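Putative tagatose-6-phosphate ketose/aldose isomerase (Escherichia coli, PDB 3C3J) is a putative isomerase of the SIS family, built from two SIS domains in tandem, each around a five-stranded parallel beta-sheet. Local coordinates at residues 222-227 against 304-309; 76-81 against 186-191. All blocks are in the same frame, centred on the assembly; numbering follows the deposited sequence.

Contact 1. Residues 222-227 against 304-309; sequences APWKRI and QAMRVI
In the second SIS domain, the approaches to strands 226-231 and 307-312 of the parallel sheet, with Arg307 as first residue of the latter, meet at the protein surface: Met306, a selenomethionine, and Arg307 on one side, Ala222, Pro223 and Trp224 on the other. The two strands are not neighbours: strand 276-281 runs between them, and the contact bridges its end. With CG anti to the backbone N (chi1 -178°), the extended Met306 chain carries SE to 3.5 Å from Trp224 N; the bend at chi3 then turns CE to 3.9 Å from Pro223 CG. SE also makes a Met-aromatic contact, lying oblique to the indole 5.2 Å from the centroid of its six-membered ring. Pro223 centres an inverse gamma turn, and Ala222 O sits over one indole face. Arg307 meets the outer rim of the same ring: NH1 is 3.8 Å from Trp224 CH2, near the indole plane, while CZ3 lies over a guanidinium face, the two planes 79° apart, so this is no face-to-face stack. Ala222 CB touches Arg307 NH2 at 3.8 Å. No hydrogen bond crosses, and the contact probably rests mainly on van der Waals packing, with a guanidinium at the indole rim.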
loop_
_atom_site.group_PDB
_atom_site.type_symbol
_atom_site.label_atom_id
_atom_site.label_comp_id
_atom_site.label_asym_id
_atom_site.label_seq_id
_atom_site.Cartn_x
_atom_site.Cartn_y
_atom_site.Cartn_z
ATOM N N ALA A 222 23.763 -5.895 15.151
ATOM C CA ALA A 222 23.863 -7.272 14.661
ATOM C C ALA A 222 23.917 -7.321 13.135
ATOM O O ALA A 222 23.458 -6.404 12.455
ATOM C CB ALA A 222 22.704 -8.122 15.196
ATOM N N PRO A 223 24.484 -8.398 12.575
ATOM C CA PRO A 223 24.668 -8.460 11.134
ATOM C C PRO A 223 23.389 -8.883 10.366
ATOM O O PRO A 223 23.425 -9.763 9.504
ATOM C CB PRO A 223 25.787 -9.482 10.994
ATOM C CG PRO A 223 25.577 -10.419 12.171
ATOM C CD PRO A 223 25.020 -9.587 13.269
ATOM N N TRP A 224 22.271 -8.236 10.663
ATOM C CA TRP A 224 21.056 -8.494 9.897
ATOM C C TRP A 224 21.208 -7.965 8.467
ATOM O O TRP A 224 21.942 -6.999 8.223
ATOM C CB TRP A 224 19.813 -7.899 10.582
ATOM C CG TRP A 224 20.080 -6.677 11.354
ATOM C CD1 TRP A 224 20.588 -5.512 10.881
ATOM C CD2 TRP A 224 19.895 -6.501 12.752
ATOM N NE1 TRP A 224 20.718 -4.611 11.891
ATOM C CE2 TRP A 224 20.297 -5.190 13.057
ATOM C CE3 TRP A 224 19.416 -7.321 13.776
ATOM C CZ2 TRP A 224 20.240 -4.670 14.341
ATOM C CZ3 TRP A 224 19.364 -6.811 15.059
ATOM C CH2 TRP A 224 19.776 -5.501 15.330
ATOM N N LYS A 225 20.538 -8.645 7.540
ATOM C CA LYS A 225 20.484 -8.297 6.124
ATOM C C LYS A 225 19.081 -7.846 5.683
ATOM O O LYS A 225 18.904 -7.306 4.582
ATOM C CB LYS A 225 20.817 -9.527 5.292
ATOM C CG LYS A 225 22.218 -10.088 5.541
ATOM C CD LYS A 225 23.271 -9.308 4.803
ATOM C CE LYS A 225 24.594 -10.110 4.725
ATOM N NZ LYS A 225 24.403 -11.455 4.086
ATOM N N ARG A 226 18.089 -8.128 6.509
ATOM C CA ARG A 226 16.704 -7.732 6.217
ATOM C C ARG A 226 16.095 -7.190 7.479
ATOM O O ARG A 226 16.352 -7.702 8.577
ATOM C CB ARG A 226 15.872 -8.911 5.730
ATOM C CG ARG A 226 16.444 -9.588 4.483
ATOM C CD ARG A 226 15.610 -10.770 4.037
ATOM N NE ARG A 226 16.045 -11.272 2.730
ATOM C CZ ARG A 226 15.487 -12.303 2.085
ATOM N NH1 ARG A 226 15.960 -12.674 0.906
ATOM N NH2 ARG A 226 14.460 -12.957 2.609
ATOM N N ILE A 227 15.297 -6.146 7.313
ATOM C CA ILE A 227 14.483 -5.645 8.390
ATOM C C ILE A 227 13.034 -5.569 7.934
ATOM O O ILE A 227 12.752 -5.172 6.803
ATOM C CB ILE A 227 14.985 -4.277 8.932
ATOM C CG1 ILE A 227 14.128 -3.834 10.118
ATOM C CG2 ILE A 227 15.017 -3.216 7.861
ATOM C CD1 ILE A 227 14.769 -2.749 10.956
ATOM N N GLN A 304 12.764 -18.177 13.939
ATOM C CA GLN A 304 13.554 -18.227 12.716
ATOM C C GLN A 304 14.261 -16.920 12.365
ATOM O O GLN A 304 15.299 -16.935 11.708
ATOM C CB GLN A 304 12.743 -18.818 11.554
ATOM C CG GLN A 304 11.855 -17.890 10.784
ATOM C CD GLN A 304 10.663 -18.624 10.139
ATOM O OE1 GLN A 304 10.422 -19.811 10.427
ATOM N NE2 GLN A 304 9.905 -17.920 9.289
ATOM N N ALA A 305 13.713 -15.796 12.813
ATOM C CA ALA A 305 14.357 -14.496 12.640
ATOM C C ALA A 305 15.642 -14.413 13.470
ATOM O O ALA A 305 15.761 -15.076 14.503
ATOM C CB ALA A 305 13.405 -13.374 13.043
HETATM N N MSE A 306 16.594 -13.600 13.020
HETATM C CA MSE A 306 17.746 -13.252 13.847
HETATM C C MSE A 306 17.298 -12.627 15.149
HETATM O O MSE A 306 17.868 -12.912 16.196
HETATM C CB MSE A 306 18.667 -12.278 13.121
HETATM C CG MSE A 306 19.935 -11.878 13.901
HETATM SE SE MSE A 306 21.194 -10.839 12.773
HETATM C CE MSE A 306 22.157 -12.344 11.917
ATOM N N ARG A 307 16.289 -11.749 15.073
ATOM C CA ARG A 307 15.752 -11.063 16.250
ATOM C C ARG A 307 14.327 -10.585 15.988
ATOM O O ARG A 307 14.045 -10.102 14.889
ATOM C CB ARG A 307 16.629 -9.858 16.625
ATOM C CG ARG A 307 16.383 -9.344 18.040
ATOM C CD ARG A 307 17.438 -8.358 18.508
ATOM N NE ARG A 307 18.778 -8.955 18.488
ATOM C CZ ARG A 307 19.925 -8.286 18.604
ATOM N NH1 ARG A 307 19.934 -6.967 18.781
ATOM N NH2 ARG A 307 21.085 -8.948 18.551
ATOM N N VAL A 308 13.462 -10.719 16.998
ATOM C CA VAL A 308 12.093 -10.197 16.976
ATOM C C VAL A 308 11.958 -9.229 18.141
ATOM O O VAL A 308 12.127 -9.622 19.294
ATOM C CB VAL A 308 11.017 -11.286 17.087
ATOM C CG1 VAL A 308 9.572 -10.653 17.040
ATOM C CG2 VAL A 308 11.183 -12.346 15.964
ATOM N N ILE A 309 11.675 -7.956 17.838
ATOM C CA ILE A 309 11.541 -6.903 18.852
ATOM C C ILE A 309 10.104 -6.392 18.837
ATOM O O ILE A 309 9.610 -5.996 17.800
ATOM C CB ILE A 309 12.491 -5.708 18.578
ATOM C CG1 ILE A 309 13.949 -6.145 18.561
ATOM C CG2 ILE A 309 12.307 -4.574 19.590
ATOM C CD1 ILE A 309 14.893 -4.999 18.252
#

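Contact 2. Residues 76-81 against 186-191; sequences ASHTGK and VFAPET
Two helix C-termini of the first SIS domain come together here, in a partly buried contact between the last turn of helix 63-79 and the residues that follow helix 174-187. The backbones approach most closely at Thr79 and Ala188, whose CA atoms are 7.5 Å apart. His78 and Thr79 supply one side. The CG of His78 is anti to the backbone N (chi1 -170°), which carries the imidazole toward the turn formed by Ala188, Glu190 and Thr191. Ala188 CB packs obliquely against the ring. The Glu190 side chain arrives from the opposite direction, folded back by its bend at chi2, and its carboxylate lies at the imidazole edge with the two planes only 11° apart. Thr191 slides past the ring and brings its OG1 alongside. The carboxylate comes too close to the ring as modelled, and the imidazole is probably turned over, so the details of this approach and of the polar pairing remain doubtful. The turn that receives the ring is braced from within by a backbone hydrogen bond from Thr191 N to Ala188 O (3.0 Å).

Thr79 uses its two branches differently. Its methyl CG2 reaches across to Phe187 O at 3.9 Å, whereas OG1 faces its own chain and accepts from Lys81 N (3.0 Å, 158°) in an ST turn. The same hydroxyl is hydrogen-bonded to Leu75 O, and Gly80, with positive phi, takes the chain out of the helix.

Around this junction, Trp74 one turn earlier in helix 63-79 stacks on His78 and touches Ala188. The buried Phe187 packs on Leu106 and Ile108 of strand 105-111, meets Phe83 of strand 82-85 edge-to-face, and touches Leu45 of helix 23-49 and Leu75 of helix 63-79, tying the end of helix 174-187 to the sheet and to its partner helix.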
loop_
_atom_site.group_PDB
_atom_site.type_symbol
_atom_site.label_atom_id
_atom_site.label_comp_id
_atom_site.label_asym_id
_atom_site.label_seq_id
_atom_site.Cartn_x
_atom_site.Cartn_y
_atom_site.Cartn_z
ATOM N N ALA A 76 -11.158 9.757 8.949
ATOM C CA ALA A 76 -12.441 9.409 8.357
ATOM C C ALA A 76 -13.428 8.967 9.451
ATOM O O ALA A 76 -14.559 9.471 9.516
ATOM C CB ALA A 76 -12.251 8.287 7.310
ATOM N N SER A 77 -12.999 8.037 10.299
ATOM C CA SER A 77 -13.886 7.458 11.301
ATOM C C SER A 77 -14.145 8.429 12.428
ATOM O O SER A 77 -15.274 8.506 12.915
ATOM C CB SER A 77 -13.339 6.164 11.892
ATOM O OG SER A 77 -12.042 6.345 12.416
ATOM N N HIS A 78 -13.112 9.154 12.842
ATOM C CA HIS A 78 -13.250 10.129 13.932
ATOM C C HIS A 78 -14.216 11.263 13.584
ATOM O O HIS A 78 -15.002 11.669 14.427
ATOM C CB HIS A 78 -11.901 10.719 14.312
ATOM C CG HIS A 78 -11.943 11.536 15.566
ATOM N ND1 HIS A 78 -11.947 12.915 15.560
ATOM C CD2 HIS A 78 -12.006 11.162 16.865
ATOM C CE1 HIS A 78 -11.996 13.352 16.807
ATOM N NE2 HIS A 78 -12.029 12.310 17.618
ATOM N N THR A 79 -14.129 11.774 12.357
ATOM C CA THR A 79 -14.928 12.926 11.912
ATOM C C THR A 79 -16.222 12.537 11.182
ATOM O O THR A 79 -17.140 13.350 11.079
ATOM C CB THR A 79 -14.118 13.839 10.938
ATOM O OG1 THR A 79 -13.894 13.142 9.710
ATOM C CG2 THR A 79 -12.786 14.294 11.527
ATOM N N GLY A 80 -16.285 11.315 10.645
ATOM C CA GLY A 80 -17.359 10.913 9.754
ATOM C C GLY A 80 -17.321 11.571 8.372
ATOM O O GLY A 80 -18.288 11.496 7.624
ATOM N N LYS A 81 -16.216 12.212 8.019
ATOM C CA LYS A 81 -16.070 12.824 6.706
ATOM C C LYS A 81 -15.288 11.892 5.797
ATOM O O LYS A 81 -14.651 10.934 6.251
ATOM C CB LYS A 81 -15.358 14.169 6.787
ATOM C CG LYS A 81 -15.934 15.172 7.806
ATOM C CD LYS A 81 -17.366 15.484 7.534
ATOM C CE LYS A 81 -17.770 16.900 8.034
ATOM N NZ LYS A 81 -17.337 17.132 9.444
ATOM N N VAL A 186 -5.505 20.144 12.952
ATOM C CA VAL A 186 -6.420 20.943 12.149
ATOM C C VAL A 186 -7.797 20.305 12.154
ATOM O O VAL A 186 -8.789 20.996 12.380
ATOM C CB VAL A 186 -5.927 21.120 10.682
ATOM C CG1 VAL A 186 -7.091 21.617 9.768
ATOM C CG2 VAL A 186 -4.702 22.113 10.636
ATOM N N PHE A 187 -7.866 18.984 11.955
ATOM C CA PHE A 187 -9.169 18.315 11.748
ATOM C C PHE A 187 -9.781 17.661 12.970
ATOM O O PHE A 187 -10.990 17.413 12.973
ATOM C CB PHE A 187 -9.074 17.336 10.562
ATOM C CG PHE A 187 -8.834 18.035 9.271
ATOM C CD1 PHE A 187 -9.879 18.680 8.624
ATOM C CD2 PHE A 187 -7.553 18.136 8.740
ATOM C CE1 PHE A 187 -9.658 19.359 7.421
ATOM C CE2 PHE A 187 -7.327 18.821 7.565
ATOM C CZ PHE A 187 -8.392 19.458 6.909
ATOM N N ALA A 188 -8.972 17.397 13.999
ATOM C CA ALA A 188 -9.463 16.794 15.240
ATOM C C ALA A 188 -8.966 17.567 16.478
ATOM O O ALA A 188 -8.377 16.995 17.381
ATOM C CB ALA A 188 -9.062 15.337 15.300
ATOM N N PRO A 189 -9.230 18.878 16.527
ATOM C CA PRO A 189 -8.657 19.688 17.616
ATOM C C PRO A 189 -9.211 19.377 19.002
ATOM O O PRO A 189 -8.602 19.728 20.014
ATOM C CB PRO A 189 -8.994 21.121 17.215
ATOM C CG PRO A 189 -10.221 20.996 16.392
ATOM C CD PRO A 189 -10.038 19.703 15.606
ATOM N N GLU A 190 -10.356 18.712 19.042
ATOM C CA GLU A 190 -10.943 18.317 20.318
ATOM C C GLU A 190 -10.184 17.148 20.955
ATOM O O GLU A 190 -10.396 16.846 22.136
ATOM C CB GLU A 190 -12.431 18.004 20.135
ATOM C CG GLU A 190 -12.765 16.757 19.316
ATOM C CD GLU A 190 -12.524 16.894 17.786
ATOM O OE1 GLU A 190 -12.270 17.987 17.251
ATOM O OE2 GLU A 190 -12.615 15.879 17.095
ATOM N N THR A 191 -9.314 16.500 20.171
ATOM C CA THR A 191 -8.548 15.322 20.572
ATOM C C THR A 191 -7.058 15.607 20.511
ATOM O O THR A 191 -6.310 15.264 21.432
ATOM C CB THR A 191 -8.850 14.123 19.619
ATOM O OG1 THR A 191 -10.244 13.859 19.626
ATOM C CG2 THR A 191 -8.102 12.831 20.007
#

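How the contacts relate
Contact 2 belongs to the first SIS domain and contact 1 to the second, and they lie on opposite sides of the chain's centre. Their centres are 38 Å apart and their nearest atoms about 25 Å apart, so neither touches the other; along the chain, contact 2 is complete before contact 1 begins. The two domains share the strand order 2-1-3-4-5, but 222-227 with 304-309 joins the approaches to two strands, whereas 76-81 with 186-191 joins two helix ends. In each, a residue of the first segment that does not touch the other segment reaches the second subunit: Arg226 bonds to Gly252 O of the second subunit, and Ser77 packs on Met96 of the second subunit.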